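Condensin complex subunit 3 (Schizosaccharomyces pombe, PDB 5OQR) serves as a regulatory subunit of the condensin complex, which is required to convert interphase chromatin into condensed, mitotic-like chromosomes. Local coordinates at residues P80-I85 against R106-V111; I136-A141 against N169-E174; I162-L167 against L181-S186; E195-V200 against C207-V212; W233-R238 against K244-M249. One frame throughout, in Å; residues are numbered along the deposited sequence.

Contact 1 (P80-I85 against R106-V111); sequences PILKHI and RVVNCV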
# COMPACT_ATOMS: atom_id res chain seq x y z
N PRO A 80 -48.67 10.78 2.04
CA PRO A 80 -49.20 10.02 3.19
C PRO A 80 -48.29 8.89 3.64
O PRO A 80 -48.05 8.73 4.84
CB PRO A 80 -50.55 9.50 2.67
CG PRO A 80 -50.90 10.39 1.53
CD PRO A 80 -49.61 10.78 0.90
N ILE A 81 -47.77 8.10 2.70
CA ILE A 81 -46.93 6.95 3.06
C ILE A 81 -45.70 7.42 3.83
O ILE A 81 -45.29 6.79 4.81
CB ILE A 81 -46.55 6.14 1.81
CG1 ILE A 81 -45.83 4.86 2.20
CG2 ILE A 81 -45.68 6.97 0.89
CD1 ILE A 81 -45.50 3.95 1.03
N LEU A 82 -45.10 8.53 3.40
CA LEU A 82 -43.93 9.05 4.11
C LEU A 82 -44.31 9.60 5.48
O LEU A 82 -43.58 9.41 6.46
CB LEU A 82 -43.24 10.13 3.27
CG LEU A 82 -42.51 9.67 2.01
CD1 LEU A 82 -41.91 10.87 1.30
CD2 LEU A 82 -41.42 8.65 2.33
N LYS A 83 -45.46 10.27 5.57
CA LYS A 83 -45.91 10.78 6.86
C LYS A 83 -46.17 9.65 7.84
O LYS A 83 -45.90 9.77 9.04
CB LYS A 83 -47.16 11.63 6.68
CG LYS A 83 -46.91 12.99 6.03
CD LYS A 83 -48.06 13.94 6.29
CE LYS A 83 -48.04 14.46 7.72
NZ LYS A 83 -49.41 14.66 8.26
N HIS A 84 -46.71 8.53 7.35
CA HIS A 84 -47.01 7.41 8.23
C HIS A 84 -45.74 6.72 8.71
O HIS A 84 -45.65 6.33 9.88
CB HIS A 84 -47.91 6.40 7.51
CG HIS A 84 -48.05 5.10 8.23
ND1 HIS A 84 -49.05 4.85 9.15
CD2 HIS A 84 -47.31 3.97 8.18
CE1 HIS A 84 -48.92 3.63 9.63
NE2 HIS A 84 -47.87 3.07 9.06
N ILE A 85 -44.76 6.57 7.83
CA ILE A 85 -43.59 5.76 8.15
C ILE A 85 -42.50 6.55 8.86
O ILE A 85 -41.68 5.95 9.58
CB ILE A 85 -43.02 5.13 6.87
CG1 ILE A 85 -44.11 4.35 6.13
CG2 ILE A 85 -41.87 4.18 7.20
CD1 ILE A 85 -43.75 4.00 4.73
N ARG A 106 -36.42 4.35 -0.77
CA ARG A 106 -36.88 3.94 -2.10
C ARG A 106 -38.09 4.75 -2.55
O ARG A 106 -38.20 5.10 -3.73
CB ARG A 106 -37.22 2.45 -2.10
CG ARG A 106 -36.07 1.55 -1.71
CD ARG A 106 -36.35 0.11 -2.11
NE ARG A 106 -35.34 -0.82 -1.61
CZ ARG A 106 -35.36 -2.13 -1.83
NH1 ARG A 106 -34.41 -2.91 -1.34
NH2 ARG A 106 -36.33 -2.67 -2.56
N VAL A 107 -39.01 5.06 -1.63
CA VAL A 107 -40.26 5.69 -2.03
C VAL A 107 -40.04 7.15 -2.42
O VAL A 107 -40.55 7.62 -3.44
CB VAL A 107 -41.31 5.55 -0.91
CG1 VAL A 107 -42.62 6.22 -1.32
CG2 VAL A 107 -41.55 4.09 -0.59
N VAL A 108 -39.27 7.89 -1.61
CA VAL A 108 -39.01 9.29 -1.95
C VAL A 108 -38.35 9.39 -3.31
O VAL A 108 -38.59 10.36 -4.05
CB VAL A 108 -38.14 9.96 -0.86
CG1 VAL A 108 -36.72 9.41 -0.88
CG2 VAL A 108 -38.14 11.47 -1.05
N ASN A 109 -37.53 8.41 -3.68
CA ASN A 109 -36.87 8.41 -4.98
C ASN A 109 -37.86 8.34 -6.13
O ASN A 109 -37.47 8.60 -7.28
CB ASN A 109 -35.90 7.24 -5.06
CG ASN A 109 -35.06 7.26 -6.33
OD1 ASN A 109 -34.57 8.31 -6.74
ND2 ASN A 109 -34.91 6.11 -6.96
N CYS A 110 -39.12 8.00 -5.87
CA CYS A 110 -40.11 7.89 -6.93
C CYS A 110 -40.56 9.23 -7.49
O CYS A 110 -41.21 9.26 -8.54
CB CYS A 110 -41.33 7.12 -6.42
SG CYS A 110 -41.00 5.38 -6.06
N VAL A 111 -40.23 10.34 -6.82
CA VAL A 111 -40.56 11.67 -7.32
C VAL A 111 -39.79 12.69 -6.50
O VAL A 111 -39.32 12.38 -5.39
CB VAL A 111 -42.10 11.91 -7.24
CG1 VAL A 111 -42.55 12.09 -5.79
CG2 VAL A 111 -42.50 13.10 -8.10
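Ile-81 and Leu-82 of helix 78-86 pack against Val-107 and Val-108, late in helix 94-108, and so close the helical hairpin of the second HEAT repeat. The interaction across the hairpin is entirely apolar, and no hydrogen bond spans it. Ile-81 and Val-107 reach toward each other tip to tip, with Ile-81 CG2 lying 3.8 Å from Val-107 CG1. Val-107 presents that methyl because its CG1 stands anti to the backbone N (chi1 180°). Leu-82 works as a fork beside this pair. One prong, CD2, rests at 4.5 Å from Val-107 CB, and the other, CD1, sits 4.4 Å from Val-108 CB, which lets a single leucine lie over two consecutive valines. The same side chains also serve neighbouring helices: Ile-81 touches Leu-38 and Leu-41 of helix 33-42, while Leu-82 meets Leu-118 and Leu-122 of helix 116-129. The four residues are therefore buried between layers of the solenoid. Polar interactions lie at the margins. His-84 NE2 hydrogen-bonds Asn-42 OD1, tying helix 78-86 to the end of helix 33-42. Around the valines the backbone bonds to itself: Cys-110 N donates to Val-107 O at 2.8 Å, and a type I beta turn runs from Val-108 to Val-111, marked by Val-111 N bonding to Val-108 O at 3.2 Å.

Contact 2 (I136-A141 against N169-E174); sequences IVRLEA and NDPSSE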
# COMPACT_ATOMS: atom_id res chain seq x y z
N ILE A 136 -26.84 -1.58 9.90
CA ILE A 136 -27.84 -1.72 8.84
C ILE A 136 -28.69 -0.46 8.74
O ILE A 136 -29.07 -0.04 7.64
CB ILE A 136 -28.71 -2.97 9.09
CG1 ILE A 136 -29.47 -2.84 10.42
CG2 ILE A 136 -27.84 -4.22 9.07
CD1 ILE A 136 -30.36 -4.03 10.75
N VAL A 137 -29.00 0.16 9.87
CA VAL A 137 -29.81 1.38 9.86
C VAL A 137 -29.05 2.51 9.17
O VAL A 137 -29.60 3.23 8.33
CB VAL A 137 -30.21 1.77 11.29
CG1 VAL A 137 -31.05 3.05 11.29
CG2 VAL A 137 -30.98 0.63 11.95
N ARG A 138 -27.77 2.68 9.52
CA ARG A 138 -26.96 3.71 8.88
C ARG A 138 -26.92 3.52 7.37
O ARG A 138 -27.08 4.48 6.61
CB ARG A 138 -25.55 3.68 9.46
CG ARG A 138 -25.45 4.23 10.88
CD ARG A 138 -24.04 4.06 11.42
NE ARG A 138 -23.86 2.74 12.01
CZ ARG A 138 -22.68 2.12 12.15
NH1 ARG A 138 -21.57 2.70 11.71
NH2 ARG A 138 -22.63 0.92 12.71
N LEU A 139 -26.69 2.29 6.92
CA LEU A 139 -26.63 2.00 5.50
C LEU A 139 -27.85 2.57 4.78
O LEU A 139 -27.72 3.38 3.86
CB LEU A 139 -26.53 0.49 5.28
CG LEU A 139 -25.95 0.00 3.95
CD1 LEU A 139 -25.80 -1.51 3.98
CD2 LEU A 139 -26.79 0.43 2.75
N GLU A 140 -29.05 2.16 5.19
CA GLU A 140 -30.26 2.62 4.53
C GLU A 140 -30.55 4.09 4.82
O GLU A 140 -31.27 4.73 4.05
CB GLU A 140 -31.45 1.76 4.97
CG GLU A 140 -31.30 0.29 4.63
CD GLU A 140 -31.29 0.04 3.14
OE1 GLU A 140 -31.62 0.96 2.37
OE2 GLU A 140 -30.94 -1.09 2.73
N ALA A 141 -30.00 4.64 5.90
CA ALA A 141 -30.29 6.02 6.26
C ALA A 141 -29.60 6.99 5.30
O ALA A 141 -30.21 7.96 4.85
CB ALA A 141 -29.87 6.29 7.70
N ASN A 169 -15.00 7.95 8.44
CA ASN A 169 -14.75 7.37 9.75
C ASN A 169 -15.67 6.21 10.11
O ASN A 169 -15.44 5.57 11.14
CB ASN A 169 -14.88 8.44 10.84
CG ASN A 169 -13.81 9.51 10.73
OD1 ASN A 169 -14.02 10.55 10.11
ND2 ASN A 169 -12.65 9.25 11.33
N ASP A 170 -16.70 5.92 9.32
CA ASP A 170 -17.62 4.85 9.68
C ASP A 170 -16.86 3.52 9.75
O ASP A 170 -16.11 3.19 8.82
CB ASP A 170 -18.75 4.75 8.66
CG ASP A 170 -19.81 3.74 9.07
OD1 ASP A 170 -19.52 2.52 9.03
OD2 ASP A 170 -20.92 4.16 9.43
N PRO A 171 -17.03 2.74 10.82
CA PRO A 171 -16.29 1.47 10.92
C PRO A 171 -16.82 0.36 10.02
O PRO A 171 -16.14 -0.67 9.88
CB PRO A 171 -16.45 1.09 12.40
CG PRO A 171 -17.73 1.72 12.80
CD PRO A 171 -17.83 3.01 12.03
N SER A 172 -17.99 0.53 9.41
CA SER A 172 -18.58 -0.49 8.56
C SER A 172 -18.28 -0.18 7.10
O SER A 172 -18.49 0.95 6.64
CB SER A 172 -20.09 -0.58 8.78
OG SER A 172 -20.68 -1.49 7.87
N SER A 173 -17.79 -1.18 6.37
CA SER A 173 -17.44 -0.98 4.96
C SER A 173 -18.69 -0.78 4.11
O SER A 173 -18.71 0.09 3.24
CB SER A 173 -16.62 -2.17 4.45
OG SER A 173 -17.30 -3.39 4.67
N GLU A 174 -19.73 -1.58 4.34
CA GLU A 174 -20.95 -1.45 3.56
C GLU A 174 -21.54 -0.05 3.70
O GLU A 174 -22.09 0.49 2.73
CB GLU A 174 -21.97 -2.50 3.98
CG GLU A 174 -21.56 -3.93 3.65
CD GLU A 174 -22.63 -4.94 4.03
OE1 GLU A 174 -23.62 -4.54 4.68
OE2 GLU A 174 -22.47 -6.12 3.68
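Asp-170 meets Arg-138 in a salt bridge that links the turn of the fourth HEAT repeat to a helix of the third. This is consistent with the Asp-Arg pairing between successive repeats familiar from HEAT proteins. Asp-170 OD2 lies 2.8 Å from Arg-138 NH1, at the edge of the guanidinium and near its plane; carboxylate and guanidinium planes differ by 25°. The hydrogen bond within this bridge is weak, bent to 128° at the hydrogen. Arg-138 arrives there through a bend at chi3 (-86°), and its NE is held by Glu-134 O. The other carboxylate oxygen, OD1, accepts from Ser-172 N nearly along its C-O axis and forms an Asx turn, so the side chain braces its own loop while pairing with the neighbouring helix. With an alanine at Asp-170, Arg-138 would probably lose its carboxylate mate and Ser-172 N its acceptor in the turn. Next, Pro-171 sets CD against the guanidinium edge, 3.8 Å from Arg-138 NH1. Ser-172 follows at the N-cap position of helix 173-182. Glu-174, in the first turn of that helix, crosses Leu-139 with its chain extended beyond CG: its CB lies 4.0 Å from Leu-139 CD1, and the same methyl is 3.8 Å from Glu-174 OE1.

Contact 3 (I162-L167 against L181-S186); sequences ILLFLL and LNIEVS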
# COMPACT_ATOMS: atom_id res chain seq x y z
N ILE A 162 -22.00 15.72 6.75
CA ILE A 162 -22.23 14.52 7.55
C ILE A 162 -21.85 13.28 6.76
O ILE A 162 -21.36 12.30 7.34
CB ILE A 162 -23.70 14.48 7.99
CG1 ILE A 162 -23.97 15.61 8.99
CG2 ILE A 162 -24.05 13.13 8.62
CD1 ILE A 162 -25.41 15.94 9.16
N LEU A 163 -22.06 13.29 5.44
CA LEU A 163 -21.73 12.12 4.64
C LEU A 163 -20.22 11.96 4.50
O LEU A 163 -19.70 10.84 4.64
CB LEU A 163 -22.39 12.24 3.27
CG LEU A 163 -23.92 12.31 3.34
CD1 LEU A 163 -24.52 12.72 2.01
CD2 LEU A 163 -24.51 10.99 3.81
N LEU A 164 -19.50 13.05 4.24
CA LEU A 164 -18.04 13.01 4.30
C LEU A 164 -17.57 12.39 5.61
O LEU A 164 -16.58 11.65 5.64
CB LEU A 164 -17.47 14.42 4.16
CG LEU A 164 -17.90 15.26 2.96
CD1 LEU A 164 -17.40 16.69 3.14
CD2 LEU A 164 -17.37 14.67 1.67
N PHE A 165 -18.28 12.69 6.69
CA PHE A 165 -17.85 12.28 8.02
C PHE A 165 -17.98 10.77 8.21
O PHE A 165 -17.09 10.14 8.80
CB PHE A 165 -18.67 13.05 9.06
CG PHE A 165 -18.54 12.53 10.46
CD1 PHE A 165 -19.47 11.63 10.96
CD2 PHE A 165 -17.52 12.95 11.29
CE1 PHE A 165 -19.37 11.15 12.24
CE2 PHE A 165 -17.41 12.48 12.58
CZ PHE A 165 -18.34 11.58 13.06
N LEU A 166 -19.07 10.18 7.73
CA LEU A 166 -19.25 8.74 7.83
C LEU A 166 -18.39 8.00 6.82
O LEU A 166 -17.69 7.04 7.16
CB LEU A 166 -20.72 8.37 7.64
CG LEU A 166 -21.67 8.85 8.74
CD1 LEU A 166 -23.10 8.63 8.32
CD2 LEU A 166 -21.38 8.13 10.05
N LEU A 167 -18.43 8.45 5.56
CA LEU A 167 -17.57 7.92 4.51
C LEU A 167 -16.13 7.80 5.00
O LEU A 167 -15.42 6.86 4.64
CB LEU A 167 -17.62 8.84 3.29
CG LEU A 167 -16.65 8.55 2.15
CD1 LEU A 167 -17.01 7.24 1.48
CD2 LEU A 167 -16.63 9.69 1.15
N LEU A 181 -21.39 5.86 -2.85
CA LEU A 181 -22.14 5.67 -4.08
C LEU A 181 -23.24 6.70 -4.30
O LEU A 181 -23.81 6.74 -5.40
CB LEU A 181 -22.76 4.27 -4.10
CG LEU A 181 -21.92 3.16 -4.74
CD1 LEU A 181 -22.49 1.80 -4.41
CD2 LEU A 181 -21.85 3.36 -6.25
N ASN A 182 -23.56 7.52 -3.31
CA ASN A 182 -24.66 8.47 -3.42
C ASN A 182 -24.28 9.90 -3.08
O ASN A 182 -25.12 10.79 -3.26
CB ASN A 182 -25.83 8.05 -2.52
CG ASN A 182 -26.28 6.62 -2.79
OD1 ASN A 182 -27.19 6.39 -3.58
ND2 ASN A 182 -25.63 5.67 -2.14
N ILE A 183 -23.06 10.16 -2.62
CA ILE A 183 -22.67 11.53 -2.29
C ILE A 183 -22.43 12.32 -3.57
O ILE A 183 -22.12 11.77 -4.64
CB ILE A 183 -21.42 11.53 -1.39
CG1 ILE A 183 -21.07 12.96 -0.97
CG2 ILE A 183 -20.24 10.87 -2.09
CD1 ILE A 183 -20.22 13.03 0.27
N GLU A 184 -22.57 13.64 -3.46
CA GLU A 184 -22.35 14.51 -4.61
C GLU A 184 -20.87 14.53 -4.97
O GLU A 184 -19.99 14.40 -4.11
CB GLU A 184 -22.84 15.93 -4.32
CG GLU A 184 -21.81 16.87 -3.68
CD GLU A 184 -22.34 18.28 -3.52
OE1 GLU A 184 -22.77 18.64 -2.40
OE2 GLU A 184 -22.33 19.04 -4.52
N VAL A 185 -20.60 14.71 -6.26
CA VAL A 185 -19.24 14.72 -6.78
C VAL A 185 -18.86 16.16 -7.08
O VAL A 185 -19.41 16.78 -8.00
CB VAL A 185 -19.11 13.83 -8.03
CG1 VAL A 185 -17.72 13.92 -8.62
CG2 VAL A 185 -19.45 12.39 -7.68
N SER A 186 -17.92 16.70 -6.31
CA SER A 186 -17.44 18.06 -6.53
C SER A 186 -16.10 18.22 -5.84
O SER A 186 -15.72 17.41 -4.99
CB SER A 186 -18.44 19.10 -6.01
OG SER A 186 -17.95 20.41 -6.21
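Leu-163 faces Ile-183 with the root of its side chain: Leu-163 CB lies 3.8 Å from Ile-183 CD1. Beyond that point Leu-163 serves the core, touching Val-142 of helix 135-145 and Val-179 of helix 173-182. One residue on, Leu-164 comes to the same methyl from another side. Its CD2 is 3.6 Å and its CG 4.2 Å from Ile-183 CD1, and the two side chains cross at about a right angle. CD1 can be shared in this way because Ile-183 extends fully, with CG1 opposite the backbone N (chi1 -176°) and chi2 at 159°, and so puts its far end between the two leucines. These contacts join the helices of the fourth HEAT repeat: helix 158-169 receives Ile-183, in the loop after helix 173-182. Phe-165 and Leu-166 turn to other surroundings. Phe-165 meets an aromatic ring of another protein chain, the two planes at about 25°, while Leu-166 packs on an aromatic side chain of that other chain and also on Val-142. Leu-167 also points toward the 181-186 segment and packs on Val-179 and Leu-180 of helix 173-182. No hydrogen bond crosses between the segments; in the loop beyond Ile-183, Glu-184 OE1 forms a salt bridge with Arg-160 NE on helix 158-169.

Contact 4 (E195-V200 against C207-V212); sequences ERARDV and CVYARV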
# COMPACT_ATOMS: atom_id res chain seq x y z
N GLU A 195 -9.60 9.33 -1.37
CA GLU A 195 -9.01 8.62 -0.23
C GLU A 195 -9.54 7.20 -0.14
O GLU A 195 -8.81 6.30 0.28
CB GLU A 195 -9.31 9.38 1.06
CG GLU A 195 -8.64 8.79 2.29
CD GLU A 195 -8.97 9.54 3.56
OE1 GLU A 195 -10.16 9.88 3.76
OE2 GLU A 195 -8.05 9.80 4.36
N ARG A 196 -10.79 6.97 -0.55
CA ARG A 196 -11.35 5.63 -0.49
C ARG A 196 -10.64 4.68 -1.45
O ARG A 196 -10.74 3.46 -1.28
CB ARG A 196 -12.84 5.65 -0.81
CG ARG A 196 -13.65 6.70 -0.06
CD ARG A 196 -13.16 6.97 1.35
NE ARG A 196 -12.94 5.75 2.12
CZ ARG A 196 -12.33 5.72 3.31
NH1 ARG A 196 -11.88 6.84 3.85
NH2 ARG A 196 -12.16 4.57 3.94
N ALA A 197 -9.94 5.21 -2.46
CA ALA A 197 -9.12 4.36 -3.31
C ALA A 197 -8.09 3.57 -2.51
O ALA A 197 -7.49 2.65 -3.06
CB ALA A 197 -8.42 5.21 -4.37
N ARG A 198 -7.87 3.92 -1.24
CA ARG A 198 -7.05 3.13 -0.34
C ARG A 198 -7.86 2.57 0.82
O ARG A 198 -7.30 2.25 1.88
CB ARG A 198 -5.88 3.97 0.19
CG ARG A 198 -4.88 4.38 -0.88
CD ARG A 198 -4.17 3.18 -1.49
NE ARG A 198 -3.31 2.50 -0.53
CZ ARG A 198 -2.69 1.35 -0.78
NH1 ARG A 198 -1.92 0.80 0.15
NH2 ARG A 198 -2.84 0.74 -1.95
N ASP A 199 -9.17 2.45 0.65
CA ASP A 199 -10.01 1.83 1.67
C ASP A 199 -9.52 0.42 1.97
O ASP A 199 -8.91 -0.24 1.12
CB ASP A 199 -11.47 1.80 1.21
CG ASP A 199 -12.43 1.46 2.33
OD1 ASP A 199 -13.01 2.39 2.92
OD2 ASP A 199 -12.59 0.25 2.63
N VAL A 200 -9.80 -0.05 3.19
CA VAL A 200 -9.33 -1.37 3.58
C VAL A 200 -10.08 -2.45 2.83
O VAL A 200 -9.56 -3.54 2.60
CB VAL A 200 -9.46 -1.58 5.11
CG1 VAL A 200 -8.65 -2.79 5.54
CG2 VAL A 200 -9.04 -0.35 5.87
N CYS A 207 -15.08 0.41 -6.16
CA CYS A 207 -16.20 1.30 -6.45
C CYS A 207 -15.73 2.66 -6.92
O CYS A 207 -16.40 3.30 -7.74
CB CYS A 207 -17.10 1.44 -5.22
SG CYS A 207 -18.53 0.35 -5.24
N VAL A 208 -14.59 3.13 -6.42
CA VAL A 208 -14.11 4.46 -6.79
C VAL A 208 -13.80 4.51 -8.28
O VAL A 208 -14.14 5.48 -8.97
CB VAL A 208 -12.89 4.85 -5.94
CG1 VAL A 208 -12.53 6.31 -6.18
CG2 VAL A 208 -13.14 4.62 -4.46
N TYR A 209 -13.15 3.47 -8.80
CA TYR A 209 -12.81 3.43 -10.21
C TYR A 209 -13.98 2.98 -11.07
O TYR A 209 -14.12 3.43 -12.21
CB TYR A 209 -11.63 2.49 -10.45
CG TYR A 209 -10.44 2.73 -9.54
CD1 TYR A 209 -9.64 3.85 -9.70
CD2 TYR A 209 -10.13 1.83 -8.53
CE1 TYR A 209 -8.55 4.07 -8.88
CE2 TYR A 209 -9.05 2.05 -7.70
CZ TYR A 209 -8.26 3.16 -7.88
OH TYR A 209 -7.18 3.38 -7.05
N ALA A 210 -14.84 2.10 -10.55
CA ALA A 210 -15.87 1.47 -11.37
C ALA A 210 -17.10 2.35 -11.52
O ALA A 210 -17.72 2.37 -12.59
CB ALA A 210 -16.25 0.12 -10.77
N ARG A 211 -17.48 3.08 -10.47
CA ARG A 211 -18.74 3.82 -10.48
C ARG A 211 -18.58 5.31 -10.21
O ARG A 211 -19.22 6.12 -10.88
CB ARG A 211 -19.70 3.23 -9.43
CG ARG A 211 -19.81 1.71 -9.46
CD ARG A 211 -21.25 1.26 -9.61
NE ARG A 211 -21.75 1.45 -10.97
CZ ARG A 211 -22.94 1.06 -11.40
NH1 ARG A 211 -23.30 1.28 -12.66
NH2 ARG A 211 -23.78 0.45 -10.58
N VAL A 212 -17.74 5.69 -9.25
CA VAL A 212 -17.75 7.06 -8.76
C VAL A 212 -17.01 7.99 -9.72
O VAL A 212 -17.45 9.11 -9.99
CB VAL A 212 -17.15 7.13 -7.34
CG1 VAL A 212 -17.38 8.51 -6.74
CG2 VAL A 212 -17.76 6.05 -6.45
O HOH W 1 -6.58 0.99 -5.21
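The Tyr-209 ring reaches Ala-197 obliquely, its OH 3.5 Å from Ala-197 CB, while a water lies at the ring edge, in its plane. That water accepts from Tyr-209 OH at 3.1 Å and donates to Ala-197 O at 2.9 Å, joining helix and loop through their polar atoms. The second flat group, the Arg-196 guanidinium, takes Asp-199 OD1 at its edge and exactly in its plane. The NH2 bond is straight (179°), although it meets OD1 on the anti side and 34° out of the carboxylate plane. Val-208 fills the remaining contact: its CG2, anti to the carbonyl carbon, lies 3.8 Å from Arg-196 CB. Asp-199 OD1 also pairs with Arg-176 NE, and Glu-195 OE2 forms a salt bridge with a basic side chain of another protein chain. Within the alpha solenoid, Val-208 leans on Leu-180 of helix 173-182, whereas Tyr-209 packs on Ile-230 of helix 224-235 and on Val-242 of helix 240-257.

Contact 5 (W233-R238 against K244-M249); sequences WGLNDR and KAAADM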
# COMPACT_ATOMS: atom_id res chain seq x y z
N TRP A 233 -2.23 4.39 -7.48
CA TRP A 233 -2.91 3.50 -6.54
C TRP A 233 -3.65 2.39 -7.28
O TRP A 233 -3.52 1.21 -6.93
CB TRP A 233 -3.87 4.30 -5.67
CG TRP A 233 -3.21 5.09 -4.58
CD1 TRP A 233 -2.03 4.82 -3.97
CD2 TRP A 233 -3.70 6.30 -3.98
NE1 TRP A 233 -1.75 5.77 -3.02
CE2 TRP A 233 -2.77 6.69 -3.01
CE3 TRP A 233 -4.85 7.08 -4.17
CZ2 TRP A 233 -2.93 7.83 -2.23
CZ3 TRP A 233 -5.01 8.21 -3.40
CH2 TRP A 233 -4.06 8.58 -2.44
N GLY A 234 -4.42 2.75 -8.30
CA GLY A 234 -5.26 1.77 -8.96
C GLY A 234 -4.45 0.68 -9.65
O GLY A 234 -4.70 -0.51 -9.46
N LEU A 235 -3.48 1.08 -10.47
CA LEU A 235 -2.74 0.11 -11.28
C LEU A 235 -1.76 -0.72 -10.48
O LEU A 235 -1.27 -1.73 -10.99
CB LEU A 235 -2.01 0.85 -12.40
CG LEU A 235 -2.87 1.79 -13.24
CD1 LEU A 235 -2.03 2.40 -14.35
CD2 LEU A 235 -4.07 1.06 -13.82
N ASN A 236 -1.45 -0.33 -9.24
CA ASN A 236 -0.58 -1.10 -8.37
C ASN A 236 -1.34 -1.80 -7.26
O ASN A 236 -0.73 -2.38 -6.36
CB ASN A 236 0.49 -0.19 -7.75
CG ASN A 236 1.59 0.16 -8.73
OD1 ASN A 236 2.17 -0.72 -9.37
ND2 ASN A 236 1.88 1.45 -8.87
N ASP A 237 -2.67 -1.79 -7.31
CA ASP A 237 -3.46 -2.31 -6.20
C ASP A 237 -3.23 -3.80 -6.01
O ASP A 237 -2.96 -4.54 -6.96
CB ASP A 237 -4.95 -2.04 -6.44
CG ASP A 237 -5.78 -2.26 -5.20
OD1 ASP A 237 -6.24 -3.40 -4.98
OD2 ASP A 237 -5.97 -1.30 -4.43
N ARG A 238 -3.34 -4.24 -4.76
CA ARG A 238 -3.05 -5.63 -4.42
C ARG A 238 -4.16 -6.56 -4.88
O ARG A 238 -3.91 -7.75 -5.15
CB ARG A 238 -2.85 -5.76 -2.92
CG ARG A 238 -1.80 -4.82 -2.34
CD ARG A 238 -0.40 -5.35 -2.56
NE ARG A 238 0.61 -4.40 -2.10
CZ ARG A 238 1.88 -4.70 -1.86
NH1 ARG A 238 2.31 -5.95 -2.02
NH2 ARG A 238 2.72 -3.77 -1.45
N LYS A 244 -8.07 -4.31 -11.92
CA LYS A 244 -8.73 -4.45 -13.22
C LYS A 244 -9.68 -3.29 -13.48
O LYS A 244 -9.80 -2.82 -14.62
CB LYS A 244 -9.48 -5.77 -13.29
CG LYS A 244 -9.33 -6.51 -14.60
CD LYS A 244 -9.80 -5.69 -15.78
CE LYS A 244 -9.82 -6.53 -17.05
NZ LYS A 244 -10.07 -5.72 -18.27
N ALA A 245 -10.37 -2.82 -12.44
CA ALA A 245 -11.31 -1.71 -12.61
C ALA A 245 -10.58 -0.42 -12.95
O ALA A 245 -11.07 0.39 -13.74
CB ALA A 245 -12.15 -1.54 -11.35
N ALA A 246 -9.41 -0.21 -12.35
CA ALA A 246 -8.64 1.00 -12.64
C ALA A 246 -8.07 0.95 -14.05
O ALA A 246 -8.01 1.98 -14.74
CB ALA A 246 -7.52 1.16 -11.62
N ALA A 247 -7.64 -0.23 -14.50
CA ALA A 247 -7.12 -0.36 -15.86
C ALA A 247 -8.22 -0.17 -16.90
O ALA A 247 -7.96 0.33 -17.99
CB ALA A 247 -6.46 -1.73 -16.03
N ASP A 248 -9.46 -0.56 -16.57
CA ASP A 248 -10.56 -0.39 -17.51
C ASP A 248 -10.98 1.07 -17.59
O ASP A 248 -11.30 1.57 -18.68
CB ASP A 248 -11.75 -1.26 -17.09
CG ASP A 248 -11.58 -2.71 -17.52
OD1 ASP A 248 -10.44 -3.13 -17.79
OD2 ASP A 248 -12.59 -3.44 -17.57
N MET A 249 -11.00 1.78 -16.46
CA MET A 249 -11.27 3.21 -16.48
C MET A 249 -10.23 3.94 -17.31
O MET A 249 -10.56 4.90 -18.03
CB MET A 249 -11.30 3.76 -15.06
CG MET A 249 -11.34 5.28 -14.96
SD MET A 249 -10.87 5.87 -13.32
CE MET A 249 -9.14 5.42 -13.29
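Gly-234 and Ala-246 bring their backbones together with only 5.1 Å between CA atoms, near the C-terminal end of helix 224-235. Ala-246 CB rests directly on the glycine backbone, 3.5 Å from Gly-234 CA and 3.7 Å from Gly-234 C. A CB modelled on Gly-234 would fall 2.5 Å from Ala-246 CB, so the small residues on both sides permit this close approach. Leu-235 supplies the larger apolar group. With CG beside the backbone N (chi1 -52°), it sends CD2 over the backbone between Ala-246 and Ala-247: CD2 is 3.9 Å from Ala-247 N and 4.1 Å from Ala-246 CB. Both helices belong to the fifth HEAT repeat, and the contact closes their hairpin, pairing the last turn of helix 224-235 with the second turn of helix 240-257. Leu-235 also touches Leu-280 of helix 275-288. Within the turn, Asp-237 N bonds to Gly-234 O, while Asp-237 OD1 accepts from Asp-239 N and forms a salt bridge with Arg-205 NH2 on helix 202-212. Trp-233 leads its indole away from the hairpin and toward another protein chain, where NE1 hydrogen-bonds an aromatic side chain. On helix 240-257 Lys-244 and Asp-248, one turn apart, make a salt bridge of 2.7 Å from NZ to OD1, the carboxylate oxygen using its syn lone pair.

In the fold
The five contacts follow one another along the N-terminal arm of the HEAT solenoid, from contact 1, centred about 44 Å from the chain centre, to contact 5 at about 13 Å. Contacts 2 and 3 share helix 173-182, their centres about 12 Å apart. Contact 3 touches contact 4, Leu-181 CD2 packing on Arg-211 CB at 3.8 Å, and contact 4 touches contact 5, where Tyr-209 CG lies 3.9 Å from Ala-246 CB. A common theme runs through the turns: Asp-170, Asp-199 and Asp-237 pair with Arg-138, Arg-176 and Arg-205. Contacts 2 to 5 each border another protein chain, probably the kleisin expected to bind this subunit.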